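Local coordinates for protein PKS (Streptomyces albus, PDB 4OQJ) that probably extends polyketide chains by decarboxylative condensation, as a ketosynthase domain of an "AT-less" modular synthase for oxazolomycin, at residues 288-293 and 299-304; 303-308 and 434-439; 311-316 and 346-351; 327-332 and 369-374. All blocks are in the same frame, centred on the assembly; numbering follows the deposited sequence.

In the fold
Helix 302-316 runs through three of the four contacts. Interaction 1 sets its start against the end of strand 280-289, interaction 2 lays Q305 of its first turn over F436 at the end of strand 430-436, with V308 at the ring edge, and interaction 3 joins its last turns to the end of helix 336-348. Centres of interactions 1 and 2 are about 6 Å apart, those of 2 and 3 about 13 Å. Interaction 4 is nested along the chain inside the loop closed by interaction 2, and their centres are about 13 Å apart. There H329 abuts strand 430-436, which places the packed helix beside a histidine pocket consistent with the ketosynthase active site. Interactions 1 and 2 also reach the second subunit.

Interaction 1 of 4, residues 288-293 and 299-304; sequences NNDGSD and APSVQG. With K (potassium ion), chain B.
N288 holds CG between its backbone N and carbonyl carbon (chi1 72°), which aims its amide at the helix across the loop, while S301 sets OG anti to its own N (chi1 172°), where it can cap that helix. ND2 of N288 donates to O of G304 at 3.0 Å in an almost straight bond in the carbonyl plane, on a lone pair; OD1 accepts from ND2 of N442. The carboxylate of D290 lies against the serine, with its CG 3.3 Å from CB of S301. OD1 of D290 also comes within 3.4 Å of CA of G304, which leaves no room there for a side chain; it accepts from N442, while OD2 is salt-bridged to K294. Here strand 280-289 of the thiolase fold hands over to helix 302-316, and S301 is the N-cap: its OG accepts from N of G304 at 3.2 Å. The same OG donates to a water 2.8 Å away, which donates to O of D290. An Asx turn, from OD1 of N289 to N of G291 (2.7 Å), steers the chain onward to S292, whose carbonyl O binds potassium at 2.8 Å with O of K294, OH of Y178 of the second subunit, and waters.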
# COMPACT_ATOMS: atom_id res chain seq x y z
N ASN A 288 1.39 -12.42 2.53
CA ASN A 288 0.40 -12.86 3.48
C ASN A 288 0.76 -12.33 4.88
O ASN A 288 1.72 -11.56 5.03
CB ASN A 288 0.26 -14.40 3.46
CG ASN A 288 1.46 -15.12 4.07
OD1 ASN A 288 2.31 -14.51 4.69
ND2 ASN A 288 1.50 -16.44 3.91
N ASN A 289 -0.02 -12.70 5.87
CA ASN A 289 0.34 -12.42 7.26
C ASN A 289 0.17 -13.69 8.07
O ASN A 289 -0.72 -14.51 7.79
CB ASN A 289 -0.49 -11.28 7.84
CG ASN A 289 -0.00 -10.84 9.21
OD1 ASN A 289 -0.30 -11.47 10.24
ND2 ASN A 289 0.77 -9.75 9.24
N ASP A 290 1.01 -13.84 9.09
CA ASP A 290 0.94 -15.00 9.99
C ASP A 290 -0.39 -15.12 10.72
O ASP A 290 -0.82 -16.23 11.09
CB ASP A 290 2.05 -14.92 11.04
CG ASP A 290 3.43 -15.05 10.44
OD1 ASP A 290 3.54 -15.64 9.35
OD2 ASP A 290 4.39 -14.55 11.07
N GLY A 291 -1.04 -13.99 10.97
CA GLY A 291 -2.25 -13.99 11.77
C GLY A 291 -1.89 -14.30 13.21
O GLY A 291 -0.79 -13.95 13.66
N SER A 292 -2.79 -14.96 13.92
CA SER A 292 -2.67 -15.10 15.37
C SER A 292 -1.91 -16.35 15.81
O SER A 292 -1.46 -16.42 16.95
CB SER A 292 -4.07 -15.15 16.02
OG SER A 292 -4.73 -13.90 15.86
N ASP A 293 -1.78 -17.33 14.92
CA ASP A 293 -1.38 -18.67 15.37
C ASP A 293 0.16 -18.78 15.49
O ASP A 293 0.84 -19.36 14.64
CB ASP A 293 -1.94 -19.72 14.41
CG ASP A 293 -1.69 -21.14 14.89
OD1 ASP A 293 -1.36 -21.33 16.08
OD2 ASP A 293 -1.84 -22.07 14.06
N ALA A 299 7.24 -13.13 17.19
CA ALA A 299 7.70 -14.49 16.93
C ALA A 299 7.70 -14.83 15.44
O ALA A 299 6.95 -14.23 14.67
CB ALA A 299 6.82 -15.47 17.66
N PRO A 300 8.53 -15.81 15.03
CA PRO A 300 8.49 -16.28 13.64
C PRO A 300 7.35 -17.29 13.43
O PRO A 300 6.71 -17.69 14.40
CB PRO A 300 9.86 -16.95 13.44
CG PRO A 300 10.54 -16.91 14.79
CD PRO A 300 9.51 -16.58 15.81
N SER A 301 7.11 -17.68 12.18
CA SER A 301 6.05 -18.64 11.87
C SER A 301 6.41 -19.50 10.66
O SER A 301 6.47 -19.01 9.52
CB SER A 301 4.72 -17.90 11.63
OG SER A 301 3.70 -18.77 11.14
N VAL A 302 6.63 -20.80 10.90
CA VAL A 302 6.94 -21.73 9.82
C VAL A 302 5.82 -21.72 8.79
O VAL A 302 6.06 -21.66 7.59
CB VAL A 302 7.13 -23.18 10.31
CG1 VAL A 302 7.55 -24.09 9.16
CG2 VAL A 302 8.16 -23.26 11.41
N GLN A 303 4.58 -21.78 9.27
CA GLN A 303 3.46 -21.93 8.36
C GLN A 303 3.22 -20.72 7.49
O GLN A 303 2.95 -20.87 6.30
CB GLN A 303 2.20 -22.29 9.14
CG GLN A 303 2.29 -23.68 9.75
CD GLN A 303 2.71 -24.74 8.71
OE1 GLN A 303 2.22 -24.76 7.58
NE2 GLN A 303 3.65 -25.61 9.11
N GLY A 304 3.36 -19.52 8.06
CA GLY A 304 3.20 -18.30 7.30
C GLY A 304 4.23 -18.19 6.20
O GLY A 304 3.92 -17.84 5.05
K K B . -1.00 -15.52 19.53
O HOH W 1 1.03 -18.26 11.58
O HOH W 2 0.47 -15.55 22.35
O HOH W 3 -2.73 -13.12 18.91
O HOH W 4 -3.61 -16.51 20.23
O HOH W 5 -1.49 -18.64 19.68

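Interaction 2 of 4, residues 303-308 and 434-439; sequences QGQAAV and SSFGIG
Q305 on one turn of helix 302-316 faces F436, the last residue of strand 430-436, with their CA atoms 7.6 Å apart; beyond F436 the chain leaves the sheet as a loop. Both CB atoms are directed across the gap. Q305 carries CG beside its backbone N (chi1 -67°) and is extended from there on, so that CG lies over the centre of the phenyl ring and the amide runs out over its CD2-CE2 side. CG of Q305 stands 3.5 Å from the F436 ring centroid, close to the ring normal, a CH-pi contact. The amide follows it, stacked on the ring with the two planes 19° apart. Its OE1 stays above the ring plane, just outside the rim, 3.2 Å from CE2 of F436, and its CD lies 3.3 Å from that same carbon. V308, one turn further along the helix, meets the ring at its edge instead, CG1 approaching CE1 of F436 at 4.2 Å. Helix 336-348 adds I339 and A343 against Q305, and E340 against the ring. The contact thus rests on dispersion, on the CH-pi contact and on the flat amide stacked over the ring; a polar residue is thereby packed as if it were apolar.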
# COMPACT_ATOMS: atom_id res chain seq x y z
N GLN A 303 4.58 -21.78 9.27
CA GLN A 303 3.46 -21.93 8.36
C GLN A 303 3.22 -20.72 7.49
O GLN A 303 2.95 -20.87 6.30
CB GLN A 303 2.20 -22.29 9.14
CG GLN A 303 2.29 -23.68 9.75
CD GLN A 303 2.71 -24.74 8.71
OE1 GLN A 303 2.22 -24.76 7.58
NE2 GLN A 303 3.65 -25.61 9.11
N GLY A 304 3.36 -19.52 8.06
CA GLY A 304 3.20 -18.30 7.30
C GLY A 304 4.23 -18.19 6.20
O GLY A 304 3.92 -17.84 5.05
N GLN A 305 5.48 -18.48 6.54
CA GLN A 305 6.56 -18.47 5.56
C GLN A 305 6.35 -19.53 4.47
O GLN A 305 6.43 -19.25 3.28
CB GLN A 305 7.91 -18.70 6.23
CG GLN A 305 8.39 -17.60 7.17
CD GLN A 305 9.76 -17.93 7.77
OE1 GLN A 305 10.55 -18.65 7.16
NE2 GLN A 305 10.03 -17.42 8.96
N ALA A 306 6.05 -20.76 4.89
CA ALA A 306 5.88 -21.84 3.92
C ALA A 306 4.76 -21.48 2.93
O ALA A 306 4.89 -21.69 1.72
CB ALA A 306 5.56 -23.15 4.64
N ALA A 307 3.67 -20.92 3.44
CA ALA A 307 2.53 -20.58 2.58
C ALA A 307 2.88 -19.50 1.57
O ALA A 307 2.50 -19.58 0.40
CB ALA A 307 1.36 -20.12 3.42
N VAL A 308 3.61 -18.46 1.97
CA VAL A 308 3.82 -17.38 1.02
C VAL A 308 4.79 -17.84 -0.08
O VAL A 308 4.65 -17.44 -1.24
CB VAL A 308 4.33 -16.10 1.72
CG1 VAL A 308 5.83 -16.17 1.99
CG2 VAL A 308 3.99 -14.90 0.88
N SER A 434 12.95 -13.95 -0.38
CA SER A 434 12.06 -13.84 0.78
C SER A 434 12.32 -12.62 1.63
O SER A 434 13.46 -12.18 1.78
CB SER A 434 12.20 -15.08 1.67
OG SER A 434 11.75 -16.23 0.99
N SER A 435 11.26 -12.10 2.24
CA SER A 435 11.40 -11.06 3.25
C SER A 435 10.24 -11.17 4.25
O SER A 435 9.08 -11.10 3.85
CB SER A 435 11.44 -9.69 2.59
OG SER A 435 11.81 -8.70 3.51
N PHE A 436 10.57 -11.34 5.53
CA PHE A 436 9.57 -11.54 6.58
C PHE A 436 9.66 -10.45 7.65
O PHE A 436 10.70 -10.26 8.27
CB PHE A 436 9.74 -12.90 7.24
CG PHE A 436 9.89 -14.02 6.27
CD1 PHE A 436 9.01 -14.15 5.21
CD2 PHE A 436 10.92 -14.94 6.39
CE1 PHE A 436 9.15 -15.20 4.31
CE2 PHE A 436 11.06 -15.98 5.48
CZ PHE A 436 10.18 -16.11 4.45
N GLY A 437 8.57 -9.72 7.85
CA GLY A 437 8.57 -8.58 8.75
C GLY A 437 8.18 -8.86 10.20
O GLY A 437 7.41 -9.77 10.49
N ILE A 438 8.70 -8.05 11.11
CA ILE A 438 8.12 -7.94 12.44
C ILE A 438 6.66 -7.54 12.26
O ILE A 438 6.37 -6.61 11.53
CB ILE A 438 8.85 -6.91 13.31
CG1 ILE A 438 10.29 -7.36 13.56
CG2 ILE A 438 8.13 -6.72 14.64
CD1 ILE A 438 10.42 -8.68 14.32
N GLY A 439 5.76 -8.26 12.91
CA GLY A 439 4.33 -8.05 12.75
C GLY A 439 3.71 -9.08 11.82
O GLY A 439 2.48 -9.16 11.67

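Interaction 3 of 4, residues 311-316 and 346-351; sequences EAQEIA and QAFNRE
Q313 and E314, on the last turns of helix 302-316, face the C-terminal end of helix 336-348 and the turn after it, where R350 points back toward them. R350 has its CG between its backbone N and carbonyl carbon (chi1 72°) and is extended from there to NE, which carries the guanidinium across to the first helix. Both acceptors there lie at the edge of that group, close to its plane. NH1 of R350 donates to OE1 of Q313 at 2.8 Å, and NH2 of R350 makes a salt bridge with OE2 of E314 at 3.0 Å. Carboxylate and guanidinium planes are 80° apart; NH2 approaches OE2 from above the carboxylate plane. NH1 of R350 also bonds O of A347, 2.8 Å away, near the end of helix 336-348, making three acceptors that hold the guanidinium. The amide of Q313 is divided: while OE1 takes the arginine, NE2 sits over one face of the F348 ring, 3.3 Å from CE1. F348 in turn packs on V309 of helix 302-316 and on P320, and its ring pairs edge-to-face with F413. On the sheet side A312 rests on strands 280-289 and 441-448.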
# COMPACT_ATOMS: atom_id res chain seq x y z
N GLU A 311 2.73 -19.97 -2.44
CA GLU A 311 1.77 -19.10 -3.13
C GLU A 311 2.45 -18.34 -4.26
O GLU A 311 1.90 -18.19 -5.34
CB GLU A 311 1.12 -18.10 -2.16
CG GLU A 311 0.01 -17.26 -2.79
CD GLU A 311 -0.61 -16.22 -1.86
OE1 GLU A 311 -0.45 -16.31 -0.63
OE2 GLU A 311 -1.28 -15.31 -2.37
N ALA A 312 3.66 -17.87 -4.00
CA ALA A 312 4.41 -17.14 -5.03
C ALA A 312 4.76 -18.06 -6.21
O ALA A 312 4.61 -17.67 -7.38
CB ALA A 312 5.68 -16.55 -4.44
N GLN A 313 5.20 -19.28 -5.92
CA GLN A 313 5.53 -20.22 -6.98
C GLN A 313 4.30 -20.58 -7.81
O GLN A 313 4.38 -20.69 -9.04
CB GLN A 313 6.17 -21.49 -6.40
CG GLN A 313 7.54 -21.26 -5.83
CD GLN A 313 8.14 -22.51 -5.23
OE1 GLN A 313 7.49 -23.55 -5.13
NE2 GLN A 313 9.40 -22.42 -4.82
N GLU A 314 3.17 -20.77 -7.15
CA GLU A 314 1.94 -21.14 -7.84
C GLU A 314 1.53 -20.02 -8.78
O GLU A 314 1.16 -20.25 -9.92
CB GLU A 314 0.80 -21.43 -6.85
CG GLU A 314 0.94 -22.74 -6.11
CD GLU A 314 0.89 -23.96 -7.03
OE1 GLU A 314 0.36 -23.85 -8.15
OE2 GLU A 314 1.40 -25.02 -6.61
N ILE A 315 1.60 -18.79 -8.28
CA ILE A 315 1.21 -17.62 -9.05
C ILE A 315 2.13 -17.44 -10.26
O ILE A 315 1.70 -17.05 -11.35
CB ILE A 315 1.24 -16.35 -8.14
CG1 ILE A 315 -0.17 -16.03 -7.65
CG2 ILE A 315 1.84 -15.14 -8.86
CD1 ILE A 315 -1.09 -15.46 -8.71
N ALA A 316 3.41 -17.71 -10.05
CA ALA A 316 4.40 -17.59 -11.10
C ALA A 316 4.33 -18.74 -12.10
O ALA A 316 4.97 -18.69 -13.15
CB ALA A 316 5.81 -17.54 -10.50
N GLN A 346 9.22 -27.29 3.37
CA GLN A 346 7.80 -27.63 3.31
C GLN A 346 7.21 -27.12 2.00
O GLN A 346 6.51 -27.86 1.30
CB GLN A 346 7.04 -27.05 4.51
CG GLN A 346 5.53 -27.28 4.43
CD GLN A 346 4.77 -26.70 5.61
OE1 GLN A 346 5.15 -26.89 6.77
NE2 GLN A 346 3.68 -25.99 5.33
N ALA A 347 7.50 -25.87 1.64
CA ALA A 347 6.98 -25.32 0.40
C ALA A 347 7.52 -26.08 -0.82
O ALA A 347 6.77 -26.41 -1.73
CB ALA A 347 7.31 -23.83 0.28
N PHE A 348 8.82 -26.36 -0.82
CA PHE A 348 9.46 -26.94 -1.99
C PHE A 348 9.06 -28.41 -2.18
O PHE A 348 8.94 -28.86 -3.32
CB PHE A 348 10.99 -26.81 -1.90
CG PHE A 348 11.52 -25.50 -2.46
CD1 PHE A 348 11.10 -24.28 -1.94
CD2 PHE A 348 12.44 -25.50 -3.50
CE1 PHE A 348 11.59 -23.08 -2.47
CE2 PHE A 348 12.93 -24.31 -4.02
CZ PHE A 348 12.50 -23.09 -3.50
N ASN A 349 8.81 -29.12 -1.08
CA ASN A 349 8.49 -30.55 -1.14
C ASN A 349 6.99 -30.84 -1.21
O ASN A 349 6.57 -31.98 -1.10
CB ASN A 349 9.06 -31.29 0.08
CG ASN A 349 10.57 -31.35 0.09
OD1 ASN A 349 11.22 -31.39 -0.96
ND2 ASN A 349 11.15 -31.36 1.28
N ARG A 350 6.18 -29.79 -1.37
CA ARG A 350 4.74 -29.93 -1.19
C ARG A 350 4.06 -30.84 -2.23
O ARG A 350 3.01 -31.41 -1.96
CB ARG A 350 4.08 -28.55 -1.21
CG ARG A 350 4.02 -27.88 -2.58
CD ARG A 350 3.46 -26.45 -2.48
NE ARG A 350 3.36 -25.81 -3.80
CZ ARG A 350 4.37 -25.20 -4.42
NH1 ARG A 350 5.57 -25.14 -3.86
NH2 ARG A 350 4.18 -24.65 -5.61
N GLU A 351 4.67 -30.98 -3.40
CA GLU A 351 4.04 -31.72 -4.50
C GLU A 351 4.50 -33.17 -4.57
O GLU A 351 4.32 -33.84 -5.58
CB GLU A 351 4.33 -31.02 -5.84

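Interaction 4 of 4, residues 327-332 and 369-374; sequences EAHGTA and VGHLDT. With GOL (glycerol), chain D.
H329 and H371 form two walls of a pocket that matches the ketosynthase active site, in which two histidines and a cysteine make up the family's triad. A glycerol, probably from the crystallisation liquor, occupies it. Its O1 lies between the rings, 2.7 Å from NE2 of H329 and 2.8 Å from NE2 of H371, at the edge of each ring and near its plane; either member of each pair could be the donor. The two NE2 atoms are themselves 4.2 Å apart, and the alcohol oxygen bridges them. The rings stand almost perpendicular (89°) with centroids 5.6 Å apart. Each imidazole is sent into the pocket by a CG anti to the backbone N (chi1 -178° in H329, -171° in H371). These loops carry the two histidine signatures of the thiolase-type ketosynthases, EAHGT after strand 325-327 and the Gly-His that follows helix 366-369, where G370 turns the chain with positive phi. T331, within the first signature, lies alongside H371 with its methyl CG2 3.8 Å from CD2 of that ring. Away from the glycerol, ND1 of H371 accepts from N of D373 at 3.0 Å, the donor tilted from the ring plane, which is consistent with the ring's assigned orientation. E340 and K366 hold the backbone of H329 by its N and O respectively, and the glycerol also hydrogen-bonds through O3 to the carbonyl O of F436.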
# COMPACT_ATOMS: atom_id res chain seq x y z
N GLU A 327 17.22 -16.47 -2.09
CA GLU A 327 17.73 -15.42 -1.25
C GLU A 327 16.83 -15.39 -0.02
O GLU A 327 15.70 -14.91 -0.07
CB GLU A 327 17.76 -14.08 -1.98
CG GLU A 327 18.07 -12.84 -1.11
CD GLU A 327 19.51 -12.81 -0.56
OE1 GLU A 327 20.37 -13.59 -1.02
OE2 GLU A 327 19.77 -11.99 0.35
N ALA A 328 17.36 -15.94 1.07
CA ALA A 328 16.67 -16.04 2.34
C ALA A 328 16.54 -14.69 3.02
O ALA A 328 17.32 -13.77 2.77
CB ALA A 328 17.41 -16.98 3.24
N HIS A 329 15.54 -14.58 3.89
CA HIS A 329 15.45 -13.43 4.78
C HIS A 329 16.73 -13.40 5.62
O HIS A 329 17.39 -12.36 5.75
CB HIS A 329 14.20 -13.56 5.65
CG HIS A 329 13.99 -12.42 6.57
ND1 HIS A 329 13.88 -11.12 6.13
CD2 HIS A 329 13.86 -12.38 7.92
CE1 HIS A 329 13.70 -10.32 7.17
NE2 HIS A 329 13.69 -11.06 8.27
N GLY A 330 17.09 -14.55 6.17
CA GLY A 330 18.47 -14.85 6.54
C GLY A 330 19.12 -13.97 7.59
O GLY A 330 20.19 -13.41 7.35
N THR A 331 18.50 -13.87 8.76
CA THR A 331 18.98 -12.96 9.80
C THR A 331 19.95 -13.59 10.81
O THR A 331 20.45 -12.89 11.70
CB THR A 331 17.80 -12.40 10.60
OG1 THR A 331 17.03 -13.49 11.10
CG2 THR A 331 16.96 -11.53 9.70
N ALA A 332 20.20 -14.89 10.66
CA ALA A 332 21.19 -15.59 11.49
C ALA A 332 20.83 -15.70 12.97
O ALA A 332 21.72 -15.67 13.83
CB ALA A 332 22.58 -14.92 11.34
N VAL A 369 26.01 -7.00 4.16
CA VAL A 369 25.72 -5.60 4.48
C VAL A 369 24.87 -5.41 5.73
O VAL A 369 24.52 -4.28 6.07
CB VAL A 369 25.00 -4.88 3.30
CG1 VAL A 369 25.87 -4.90 2.05
CG2 VAL A 369 23.62 -5.50 3.02
N GLY A 370 24.56 -6.50 6.43
CA GLY A 370 23.65 -6.46 7.55
C GLY A 370 22.18 -6.37 7.15
O GLY A 370 21.81 -6.53 6.00
N HIS A 371 21.36 -6.09 8.15
CA HIS A 371 19.91 -6.09 8.05
C HIS A 371 19.44 -4.67 7.80
O HIS A 371 19.43 -3.86 8.72
CB HIS A 371 19.32 -6.67 9.36
CG HIS A 371 17.85 -6.93 9.31
ND1 HIS A 371 17.00 -6.27 8.44
CD2 HIS A 371 17.08 -7.79 10.02
CE1 HIS A 371 15.77 -6.71 8.62
NE2 HIS A 371 15.78 -7.63 9.57
N LEU A 372 19.05 -4.38 6.56
CA LEU A 372 18.65 -3.01 6.18
C LEU A 372 17.21 -2.67 6.52
O LEU A 372 16.65 -1.68 6.02
CB LEU A 372 18.90 -2.80 4.68
CG LEU A 372 20.28 -2.23 4.30
CD1 LEU A 372 21.37 -2.95 4.99
CD2 LEU A 372 20.51 -2.29 2.80
N ASP A 373 16.60 -3.48 7.37
CA ASP A 373 15.31 -3.13 7.95
C ASP A 373 14.26 -2.90 6.84
O ASP A 373 14.01 -3.81 6.06
CB ASP A 373 15.48 -1.90 8.84
CG ASP A 373 14.31 -1.68 9.77
OD1 ASP A 373 14.20 -2.43 10.76
OD2 ASP A 373 13.52 -0.74 9.51
N THR A 374 13.68 -1.71 6.73
CA THR A 374 12.70 -1.43 5.68
C THR A 374 13.23 -1.75 4.28
O THR A 374 12.48 -2.18 3.39
CB THR A 374 12.28 0.06 5.74
OG1 THR A 374 12.15 0.46 7.11
CG2 THR A 374 10.96 0.30 5.02
C1 GOL D . 13.66 -9.16 11.53
O1 GOL D . 13.47 -9.17 10.14
C2 GOL D . 13.16 -10.48 12.10
O2 GOL D . 13.46 -10.56 13.47
C3 GOL D . 11.66 -10.63 11.89
O3 GOL D . 11.42 -11.59 10.88